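PDB 3QWT: putative GH105 family protein from Salmonella enterica subsp. enterica serovar Paratyphi A, which is of unknown function but, as a possible member of glycoside hydrolase family 105, probably hydrolyses unsaturated uronyl-containing oligosaccharides. Local coordinates for residues A[110-115]-A[135-140]; A[164-169]-A[199-204]; A[173-178]-A[192-197]. All blocks are in the same frame, centred on the assembly; numbering follows the deposited sequence.

How the contacts relate
Following the chain from its N terminus, contact 1 comes first: it brings the 110-115 turn back against helix 131-143, closing the loop that holds most of helix 114-125. Contact 2 opens only after that loop is complete. It joins strand 165-167 to helix 188-205, and the chain between is mostly helical. Contact 3 falls entirely within that second loop and closes the shorter hairpin of helices 170-184 and 188-205. Contacts 2 and 3 therefore share helix 188-205, and Met166 of the one packs on Gln197 of the other. Contact 1 touches contact 3 where Met112 packs on Met173 and Thr174. Contacts 1 and 3 thus tie helices of the toroid together, while contact 2 fastens a strand to one.

Contact 1 of 3, residues A[110-115]-A[135-140]; sequences NTMAPF and ETWAEW
In the alpha/alpha toroid, the indole of Trp137 on helix 131-143 packs against the turn that leads into helix 114-125, meeting Thr111, Met112 and Phe115. The Phe115 ring lies over one face of the indole, though its closest carbon approach there is modelled too short to be relied on. The centroids of the Phe115 ring and the five-membered ring of Trp137 are 4.0 Å apart and the planes meet at 37°, so the pair is neither a parallel stack nor a T-shape. Phe115 CZ lies 3.5 Å from Trp137 NE1, whose hydrogen bond goes to the C-terminal carboxylate of Phe381 in the second subunit. Lys107 makes a cation-pi contact with the same indole.

At the far end of the indole, Thr111 comes in at the edge, OG1 being 3.2 Å from Trp137 CZ3 and close to the ring plane. With chi1 at 59°, OG1 sits between the backbone N and the carbonyl carbon, and its hydrogen bond runs back to the carbonyl of Thr106. The type I turn from Asn110 to Ala113 presents Thr111 and Met112 side by side. Met112 is modelled as selenomethionine; its CG points opposite the backbone N (chi1 174°) and the chain then bends at chi2 and chi3. The curl carries CE past the indole to the helix backbone, with CE 3.9 Å from Trp137 CE3 and SE 4.0 Å from Trp137 O. The CE methyl also reaches the edge of the Trp140 ring, at a similarly doubtful spacing.

Most of this interface is buried, and no hydrogen bond crosses it. It is aromatic and selenoether packing within one helix hairpin of the alpha/alpha toroid, between the turn that enters its first helix and the second helix.

Contact 2 of 3, residues A[164-169]-A[199-204]; sequences QQMWDD and LLHVQN
Met166, a selenomethionine in this model, reaches across to His201 and lays its CE methyl over one face of the imidazole, a CH-pi approach modelled too tightly for its spacing to be relied on. The chain is extended through chi2 and turns at chi3 (66°). Selenium stands above the same ring at a distance, 5.0 Å from the centroid, and touches Leu200 CD2 at 3.9 Å and Asn204 ND2 at 3.4 Å. The latter is packing; the hydrogen bond of ND2 goes to Tyr219 OH.

The edge of the imidazole faces Trp167, whose carbonyl O lies in the ring plane 3.5 Å from His201 CD2. One water links the same two residues, 3.1 Å from Trp167 N, whose hydrogen it accepts, and 2.8 Å from His201 NE2. Strand 165-167 is one half of a two-stranded antiparallel sheet with 216-218, and its axis runs at 97° to that of the 199-204 segment.

Farther out, His201 ND1 is bonded to the carbonyl of Gln197 one turn earlier, which fixes the ring's rotation. The Trp167 indole leaves on the other side of the strand, where NE1 donates to Gln165 OE1 at 2.7 Å in the carbonyl plane. His155 stacks on the indole, and a glycerol, probably from the crystallisation liquor, lies nearby.

Contact 3 of 3, residues A[173-178]-A[192-197]; sequences MTVLPL and EEATYQ
Gln197 faces Val175 through its CB, which lies 4.1 Å from Val175 CG2, and from there the side chain turns away from the helix pairing. CG leaves beside the backbone N and the chain folds again at chi2, so the amide comes back along its own helix. At the tip NE2 donates to Glu193 OE1 one turn earlier, 2.9 Å away with an N-H...O angle of 160°. That bond lies close to the amide plane, but it meets OE1 on the syn side from 35° out of the carboxylate plane. NE2 also bonds to the carbonyl of Gly151, and OE1 of Gln197 takes the backbone N of Met153, so both amide atoms are satisfied and the group is held in one rotation.

Glu193 is pinned in turn by salt bridges to Arg147 and to Arg258 of the third subunit, which probably keep it ionised. Its CG packs 3.9 Å from Leu178 CD2. Between these two pairs the helices come nearest: Val175 CG1 rests 3.8 Å from Ala194 CB and 3.6 Å from Ala194 O. Val175 CA and Ala194 CA are 5.5 Å apart, a closeness consistent with the small alanine side chain.

Helix 170-184 has a wide pi-type turn at 173-175 and is kinked at Pro177, which has no N-H to give. The segment axes are 9.0 Å apart and run at 143°, roughly antiparallel, as in a helix hairpin. Helix 131-143 closes one side, with Ala138 and Met142 against Leu178. Helix 231-248 covers another, where Asp243 and Leu247 meet Leu176 and Phe244 meets Thr195, while beyond Glu192 and Tyr196 lies the third subunit.

Contact 1 of 3, residues A[110-115]-A[135-140]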
loop_
_atom_site.group_PDB
_atom_site.type_symbol
_atom_site.label_atom_id
_atom_site.label_comp_id
_atom_site.label_asym_id
_atom_site.label_seq_id
_atom_site.Cartn_x
_atom_site.Cartn_y
_atom_site.Cartn_z
ATOM N N ASN A 110 6.563 -4.157 -40.145
ATOM C CA ASN A 110 8.022 -4.043 -40.333
ATOM C C ASN A 110 8.650 -2.679 -40.070
ATOM O O ASN A 110 9.698 -2.579 -39.427
ATOM C CB ASN A 110 8.425 -4.527 -41.719
ATOM C CG ASN A 110 8.222 -6.034 -41.883
ATOM O OD1 ASN A 110 8.354 -6.788 -40.923
ATOM N ND2 ASN A 110 7.896 -6.469 -43.101
ATOM N N THR A 111 8.024 -1.624 -40.566
ATOM C CA THR A 111 8.570 -0.288 -40.332
ATOM C C THR A 111 8.512 0.110 -38.834
ATOM O O THR A 111 9.088 1.120 -38.418
ATOM C CB THR A 111 7.860 0.747 -41.211
ATOM O OG1 THR A 111 6.455 0.734 -40.926
ATOM C CG2 THR A 111 8.095 0.439 -42.713
HETATM N N MSE A 112 7.841 -0.714 -38.037
HETATM C CA MSE A 112 7.747 -0.537 -36.579
HETATM C C MSE A 112 9.064 -0.856 -35.866
HETATM O O MSE A 112 9.423 -0.200 -34.882
HETATM C CB MSE A 112 6.615 -1.431 -36.023
HETATM C CG MSE A 112 6.480 -1.473 -34.500
HETATM SE SE MSE A 112 5.652 0.160 -33.733
HETATM C CE MSE A 112 3.990 0.087 -34.661
ATOM N N ALA A 113 9.780 -1.857 -36.378
ATOM C CA ALA A 113 10.969 -2.410 -35.701
ATOM C C ALA A 113 11.947 -1.390 -35.141
ATOM O O ALA A 113 12.406 -1.540 -34.011
ATOM C CB ALA A 113 11.699 -3.397 -36.615
ATOM N N PRO A 114 12.273 -0.341 -35.919
ATOM C CA PRO A 114 13.237 0.619 -35.364
ATOM C C PRO A 114 12.793 1.305 -34.054
ATOM O O PRO A 114 13.625 1.866 -33.346
ATOM C CB PRO A 114 13.397 1.649 -36.490
ATOM C CG PRO A 114 13.140 0.833 -37.752
ATOM C CD PRO A 114 12.047 -0.137 -37.366
ATOM N N PHE A 115 11.516 1.267 -33.721
ATOM C CA PHE A 115 11.090 2.010 -32.534
ATOM C C PHE A 115 11.477 1.347 -31.217
ATOM O O PHE A 115 11.559 2.009 -30.175
ATOM C CB PHE A 115 9.627 2.417 -32.630
ATOM C CG PHE A 115 9.381 3.390 -33.740
ATOM C CD1 PHE A 115 9.753 4.717 -33.597
ATOM C CD2 PHE A 115 8.860 2.963 -34.956
ATOM C CE1 PHE A 115 9.564 5.613 -34.631
ATOM C CE2 PHE A 115 8.665 3.853 -35.993
ATOM C CZ PHE A 115 9.016 5.182 -35.834
ATOM N N GLU A 135 4.828 7.533 -29.141
ATOM C CA GLU A 135 3.396 7.509 -28.847
ATOM C C GLU A 135 2.585 7.223 -30.098
ATOM O O GLU A 135 1.657 6.426 -30.082
ATOM C CB GLU A 135 2.908 8.831 -28.225
ATOM C CG GLU A 135 3.489 9.123 -26.872
ATOM C CD GLU A 135 2.846 10.323 -26.211
ATOM O OE1 GLU A 135 2.384 11.231 -26.940
ATOM O OE2 GLU A 135 2.799 10.353 -24.962
ATOM N N THR A 136 2.916 7.900 -31.184
ATOM C CA THR A 136 2.096 7.756 -32.370
ATOM C C THR A 136 2.101 6.319 -32.899
ATOM O O THR A 136 1.035 5.756 -33.169
ATOM C CB THR A 136 2.496 8.727 -33.442
ATOM O OG1 THR A 136 2.491 10.053 -32.886
ATOM C CG2 THR A 136 1.505 8.643 -34.586
ATOM N N TRP A 137 3.287 5.720 -32.990
ATOM C CA TRP A 137 3.424 4.390 -33.583
ATOM C C TRP A 137 2.914 3.279 -32.663
ATOM O O TRP A 137 2.305 2.313 -33.124
ATOM C CB TRP A 137 4.879 4.127 -34.001
ATOM C CG TRP A 137 5.302 4.791 -35.317
ATOM C CD1 TRP A 137 5.497 6.120 -35.538
ATOM C CD2 TRP A 137 5.616 4.134 -36.546
ATOM N NE1 TRP A 137 5.913 6.333 -36.827
ATOM C CE2 TRP A 137 5.980 5.128 -37.473
ATOM C CE3 TRP A 137 5.626 2.792 -36.956
ATOM C CZ2 TRP A 137 6.339 4.834 -38.779
ATOM C CZ3 TRP A 137 5.985 2.500 -38.265
ATOM C CH2 TRP A 137 6.334 3.516 -39.159
ATOM N N ALA A 138 3.170 3.406 -31.365
ATOM C CA ALA A 138 2.613 2.438 -30.423
ATOM C C ALA A 138 1.090 2.549 -30.424
ATOM O O ALA A 138 0.390 1.540 -30.415
ATOM C CB ALA A 138 3.168 2.639 -29.013
ATOM N N GLU A 139 0.578 3.777 -30.434
ATOM C CA GLU A 139 -0.872 3.968 -30.477
ATOM C C GLU A 139 -1.451 3.332 -31.738
ATOM O O GLU A 139 -2.546 2.762 -31.696
ATOM C CB GLU A 139 -1.255 5.451 -30.414
ATOM C CG GLU A 139 -1.401 6.003 -29.003
ATOM C CD GLU A 139 -2.471 5.259 -28.187
ATOM O OE1 GLU A 139 -3.666 5.299 -28.576
ATOM O OE2 GLU A 139 -2.110 4.631 -27.162
ATOM N N TRP A 140 -0.716 3.434 -32.854
ATOM C CA TRP A 140 -1.138 2.804 -34.104
ATOM C C TRP A 140 -1.190 1.282 -33.972
ATOM O O TRP A 140 -2.150 0.636 -34.403
ATOM C CB TRP A 140 -0.189 3.157 -35.240
ATOM C CG TRP A 140 -0.376 2.282 -36.462
ATOM C CD1 TRP A 140 -1.254 2.483 -37.479
ATOM C CD2 TRP A 140 0.337 1.068 -36.781
ATOM N NE1 TRP A 140 -1.137 1.475 -38.417
ATOM C CE2 TRP A 140 -0.168 0.598 -38.012
ATOM C CE3 TRP A 140 1.356 0.344 -36.151
ATOM C CZ2 TRP A 140 0.306 -0.570 -38.624
ATOM C CZ3 TRP A 140 1.820 -0.816 -36.755
ATOM C CH2 TRP A 140 1.294 -1.261 -37.982
#

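Contact 2 of 3, residues A[164-169]-A[199-204]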
loop_
_atom_site.group_PDB
_atom_site.type_symbol
_atom_site.label_atom_id
_atom_site.label_comp_id
_atom_site.label_asym_id
_atom_site.label_seq_id
_atom_site.Cartn_x
_atom_site.Cartn_y
_atom_site.Cartn_z
ATOM N N GLN A 164 -5.576 -11.734 -42.865
ATOM C CA GLN A 164 -5.789 -12.885 -41.982
ATOM C C GLN A 164 -4.542 -13.702 -41.619
ATOM O O GLN A 164 -4.672 -14.766 -41.024
ATOM C CB GLN A 164 -6.840 -13.823 -42.585
ATOM C CG GLN A 164 -8.242 -13.255 -42.590
ATOM C CD GLN A 164 -8.881 -13.272 -41.214
ATOM O OE1 GLN A 164 -8.233 -12.995 -40.204
ATOM N NE2 GLN A 164 -10.158 -13.611 -41.168
ATOM N N GLN A 165 -3.350 -13.221 -41.971
ATOM C CA GLN A 165 -2.115 -13.974 -41.701
ATOM C C GLN A 165 -1.384 -13.494 -40.450
ATOM O O GLN A 165 -1.359 -12.279 -40.155
ATOM C CB GLN A 165 -1.133 -13.879 -42.875
ATOM C CG GLN A 165 -1.610 -14.441 -44.192
ATOM C CD GLN A 165 -0.534 -14.303 -45.272
ATOM O OE1 GLN A 165 0.655 -14.243 -44.961
ATOM N NE2 GLN A 165 -0.948 -14.244 -46.534
HETATM N N MSE A 166 -0.777 -14.456 -39.746
HETATM C CA MSE A 166 0.118 -14.196 -38.611
HETATM C C MSE A 166 1.477 -14.855 -38.887
HETATM O O MSE A 166 1.534 -16.014 -39.307
HETATM C CB MSE A 166 -0.482 -14.740 -37.312
HETATM C CG MSE A 166 -1.755 -14.025 -36.857
HETATM SE SE MSE A 166 -2.578 -14.679 -35.185
HETATM C CE MSE A 166 -1.194 -14.187 -33.868
ATOM N N TRP A 167 2.567 -14.124 -38.673
ATOM C CA TRP A 167 3.903 -14.685 -38.923
ATOM C C TRP A 167 4.770 -14.665 -37.672
ATOM O O TRP A 167 4.584 -13.807 -36.800
ATOM C CB TRP A 167 4.651 -13.882 -40.000
ATOM C CG TRP A 167 3.997 -13.801 -41.340
ATOM C CD1 TRP A 167 2.705 -14.088 -41.644
ATOM C CD2 TRP A 167 4.619 -13.395 -42.564
ATOM N NE1 TRP A 167 2.480 -13.881 -42.984
ATOM C CE2 TRP A 167 3.638 -13.450 -43.569
ATOM C CE3 TRP A 167 5.912 -12.990 -42.902
ATOM C CZ2 TRP A 167 3.908 -13.124 -44.905
ATOM C CZ3 TRP A 167 6.180 -12.655 -44.227
ATOM C CH2 TRP A 167 5.181 -12.732 -45.212
ATOM N N ASP A 168 5.749 -15.569 -37.611
ATOM C CA ASP A 168 6.800 -15.481 -36.592
ATOM C C ASP A 168 7.344 -14.044 -36.440
ATOM O O ASP A 168 7.459 -13.529 -35.340
ATOM C CB ASP A 168 7.984 -16.369 -36.964
ATOM C CG ASP A 168 7.583 -17.827 -37.234
ATOM O OD1 ASP A 168 6.443 -18.229 -36.936
ATOM O OD2 ASP A 168 8.426 -18.579 -37.745
ATOM N N ASP A 169 7.707 -13.448 -37.573
ATOM C CA ASP A 169 8.466 -12.213 -37.639
ATOM C C ASP A 169 7.763 -11.083 -36.857
ATOM O O ASP A 169 8.401 -10.173 -36.328
ATOM C CB ASP A 169 8.685 -11.806 -39.115
ATOM C CG ASP A 169 9.285 -12.955 -39.982
ATOM O OD1 ASP A 169 10.429 -12.823 -40.485
ATOM O OD2 ASP A 169 8.612 -13.994 -40.168
ATOM N N LEU A 199 0.887 -15.227 -26.649
ATOM C CA LEU A 199 0.083 -16.424 -26.436
ATOM C C LEU A 199 -0.647 -16.857 -27.710
ATOM O O LEU A 199 -0.688 -18.037 -28.034
ATOM C CB LEU A 199 -0.902 -16.214 -25.280
ATOM C CG LEU A 199 -0.256 -15.919 -23.919
ATOM C CD1 LEU A 199 -1.326 -15.513 -22.932
ATOM C CD2 LEU A 199 0.542 -17.116 -23.371
ATOM N N LEU A 200 -1.202 -15.898 -28.445
ATOM C CA LEU A 200 -1.949 -16.236 -29.652
ATOM C C LEU A 200 -0.997 -16.733 -30.723
ATOM O O LEU A 200 -1.324 -17.678 -31.455
ATOM C CB LEU A 200 -2.758 -15.046 -30.188
ATOM C CG LEU A 200 -3.789 -15.458 -31.243
ATOM C CD1 LEU A 200 -4.793 -16.432 -30.635
ATOM C CD2 LEU A 200 -4.520 -14.258 -31.828
ATOM N N HIS A 201 0.169 -16.090 -30.831
ATOM C CA HIS A 201 1.157 -16.517 -31.807
ATOM C C HIS A 201 1.586 -17.962 -31.504
ATOM O O HIS A 201 1.592 -18.800 -32.404
ATOM C CB HIS A 201 2.356 -15.576 -31.878
ATOM C CG HIS A 201 2.123 -14.371 -32.741
ATOM N ND1 HIS A 201 1.311 -13.325 -32.355
ATOM C CD2 HIS A 201 2.562 -14.069 -33.986
ATOM C CE1 HIS A 201 1.274 -12.422 -33.321
ATOM N NE2 HIS A 201 2.015 -12.851 -34.326
ATOM N N VAL A 202 1.918 -18.241 -30.242
ATOM C CA VAL A 202 2.261 -19.588 -29.823
ATOM C C VAL A 202 1.162 -20.553 -30.250
ATOM O O VAL A 202 1.438 -21.534 -30.932
ATOM C CB VAL A 202 2.509 -19.691 -28.300
ATOM C CG1 VAL A 202 2.607 -21.162 -27.849
ATOM C CG2 VAL A 202 3.779 -18.961 -27.931
ATOM N N GLN A 203 -0.081 -20.259 -29.875
ATOM C CA GLN A 203 -1.219 -21.094 -30.266
ATOM C C GLN A 203 -1.197 -21.482 -31.754
ATOM O O GLN A 203 -1.458 -22.628 -32.109
ATOM C CB GLN A 203 -2.532 -20.380 -29.940
ATOM C CG GLN A 203 -3.795 -21.141 -30.357
ATOM C CD GLN A 203 -5.065 -20.486 -29.803
ATOM O OE1 GLN A 203 -5.179 -20.245 -28.592
ATOM N NE2 GLN A 203 -6.018 -20.186 -30.689
ATOM N N ASN A 204 -0.867 -20.527 -32.616
ATOM C CA ASN A 204 -1.044 -20.693 -34.054
ATOM C C ASN A 204 0.203 -21.136 -34.808
ATOM O O ASN A 204 0.101 -21.687 -35.906
ATOM C CB ASN A 204 -1.582 -19.397 -34.693
ATOM C CG ASN A 204 -3.051 -19.145 -34.378
ATOM O OD1 ASN A 204 -3.811 -20.068 -34.066
ATOM N ND2 ASN A 204 -3.461 -17.882 -34.474
HETATM O O HOH W 1 1.620 -11.770 -36.879
#

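Contact 3 of 3, residues A[173-178]-A[192-197]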
loop_
_atom_site.group_PDB
_atom_site.type_symbol
_atom_site.label_atom_id
_atom_site.label_comp_id
_atom_site.label_asym_id
_atom_site.label_seq_id
_atom_site.Cartn_x
_atom_site.Cartn_y
_atom_site.Cartn_z
HETATM N N MSE A 173 9.375 -7.624 -34.873
HETATM C CA MSE A 173 9.243 -6.311 -35.508
HETATM C C MSE A 173 8.202 -5.368 -34.884
HETATM O O MSE A 173 8.291 -4.158 -35.075
HETATM C CB MSE A 173 8.918 -6.466 -36.985
HETATM C CG MSE A 173 9.777 -7.485 -37.714
HETATM SE SE MSE A 173 11.674 -7.364 -37.298
HETATM C CE MSE A 173 12.171 -9.116 -38.036
ATOM N N THR A 174 7.208 -5.908 -34.178
ATOM C CA THR A 174 6.168 -5.062 -33.575
ATOM C C THR A 174 5.855 -5.400 -32.123
ATOM O O THR A 174 5.730 -4.513 -31.287
ATOM C CB THR A 174 4.853 -5.072 -34.406
ATOM O OG1 THR A 174 5.067 -4.354 -35.620
ATOM C CG2 THR A 174 3.717 -4.390 -33.666
ATOM N N VAL A 175 5.707 -6.676 -31.809
ATOM C CA VAL A 175 5.373 -7.001 -30.443
ATOM C C VAL A 175 6.433 -6.528 -29.450
ATOM O O VAL A 175 6.120 -5.843 -28.490
ATOM C CB VAL A 175 5.137 -8.489 -30.213
ATOM C CG1 VAL A 175 4.624 -8.678 -28.788
ATOM C CG2 VAL A 175 4.145 -9.018 -31.217
ATOM N N LEU A 176 7.682 -6.911 -29.660
ATOM C CA LEU A 176 8.700 -6.558 -28.688
ATOM C C LEU A 176 8.825 -5.036 -28.550
ATOM O O LEU A 176 8.908 -4.528 -27.440
ATOM C CB LEU A 176 10.043 -7.208 -29.031
ATOM C CG LEU A 176 11.182 -6.827 -28.087
ATOM C CD1 LEU A 176 10.842 -7.179 -26.648
ATOM C CD2 LEU A 176 12.440 -7.526 -28.503
ATOM N N PRO A 177 8.841 -4.304 -29.680
ATOM C CA PRO A 177 8.872 -2.837 -29.562
ATOM C C PRO A 177 7.695 -2.302 -28.760
ATOM O O PRO A 177 7.859 -1.381 -27.962
ATOM C CB PRO A 177 8.779 -2.363 -31.016
ATOM C CG PRO A 177 9.399 -3.479 -31.805
ATOM C CD PRO A 177 9.090 -4.756 -31.066
ATOM N N LEU A 178 6.517 -2.874 -28.969
ATOM C CA LEU A 178 5.329 -2.421 -28.247
ATOM C C LEU A 178 5.451 -2.652 -26.738
ATOM O O LEU A 178 5.174 -1.767 -25.943
ATOM C CB LEU A 178 4.074 -3.104 -28.780
ATOM C CG LEU A 178 2.820 -2.784 -27.978
ATOM C CD1 LEU A 178 2.467 -1.276 -28.040
ATOM C CD2 LEU A 178 1.684 -3.636 -28.491
ATOM N N GLU A 192 0.110 -5.621 -21.865
ATOM C CA GLU A 192 -0.934 -6.648 -21.818
ATOM C C GLU A 192 -1.212 -7.120 -23.249
ATOM O O GLU A 192 -1.290 -8.323 -23.526
ATOM C CB GLU A 192 -2.230 -6.142 -21.148
ATOM C CG GLU A 192 -2.207 -6.140 -19.622
ATOM C CD GLU A 192 -1.532 -7.389 -19.018
ATOM O OE1 GLU A 192 -0.349 -7.275 -18.635
ATOM O OE2 GLU A 192 -2.164 -8.475 -18.913
ATOM N N GLU A 193 -1.321 -6.162 -24.161
ATOM C CA GLU A 193 -1.546 -6.475 -25.560
ATOM C C GLU A 193 -0.413 -7.352 -26.069
ATOM O O GLU A 193 -0.633 -8.341 -26.773
ATOM C CB GLU A 193 -1.625 -5.184 -26.380
ATOM C CG GLU A 193 -1.705 -5.419 -27.879
ATOM C CD GLU A 193 -2.983 -6.149 -28.316
ATOM O OE1 GLU A 193 -3.007 -6.694 -29.440
ATOM O OE2 GLU A 193 -3.969 -6.162 -27.550
ATOM N N ALA A 194 0.806 -6.976 -25.706
ATOM C CA ALA A 194 1.994 -7.691 -26.166
ATOM C C ALA A 194 2.010 -9.171 -25.708
ATOM O O ALA A 194 2.298 -10.075 -26.482
ATOM C CB ALA A 194 3.255 -6.952 -25.713
ATOM N N THR A 195 1.681 -9.394 -24.446
ATOM C CA THR A 195 1.589 -10.735 -23.880
ATOM C C THR A 195 0.521 -11.547 -24.563
ATOM O O THR A 195 0.736 -12.720 -24.896
ATOM C CB THR A 195 1.246 -10.653 -22.401
ATOM O OG1 THR A 195 2.242 -9.850 -21.772
ATOM C CG2 THR A 195 1.219 -12.061 -21.755
ATOM N N TYR A 196 -0.641 -10.929 -24.769
ATOM C CA TYR A 196 -1.695 -11.616 -25.490
ATOM C C TYR A 196 -1.216 -12.018 -26.886
ATOM O O TYR A 196 -1.426 -13.152 -27.320
ATOM C CB TYR A 196 -2.968 -10.792 -25.559
ATOM C CG TYR A 196 -4.045 -11.434 -26.386
ATOM C CD1 TYR A 196 -4.830 -12.461 -25.861
ATOM C CD2 TYR A 196 -4.266 -11.037 -27.707
ATOM C CE1 TYR A 196 -5.819 -13.063 -26.608
ATOM C CE2 TYR A 196 -5.269 -11.634 -28.477
ATOM C CZ TYR A 196 -6.038 -12.653 -27.913
ATOM O OH TYR A 196 -7.021 -13.261 -28.651
ATOM N N GLN A 197 -0.547 -11.106 -27.581
ATOM C CA GLN A 197 -0.069 -11.454 -28.906
ATOM C C GLN A 197 0.870 -12.682 -28.843
ATOM O O GLN A 197 0.793 -13.571 -29.693
ATOM C CB GLN A 197 0.586 -10.259 -29.594
ATOM C CG GLN A 197 -0.415 -9.185 -30.039
ATOM C CD GLN A 197 -1.475 -9.744 -30.988
ATOM O OE1 GLN A 197 -1.194 -10.643 -31.795
ATOM N NE2 GLN A 197 -2.701 -9.227 -30.883
#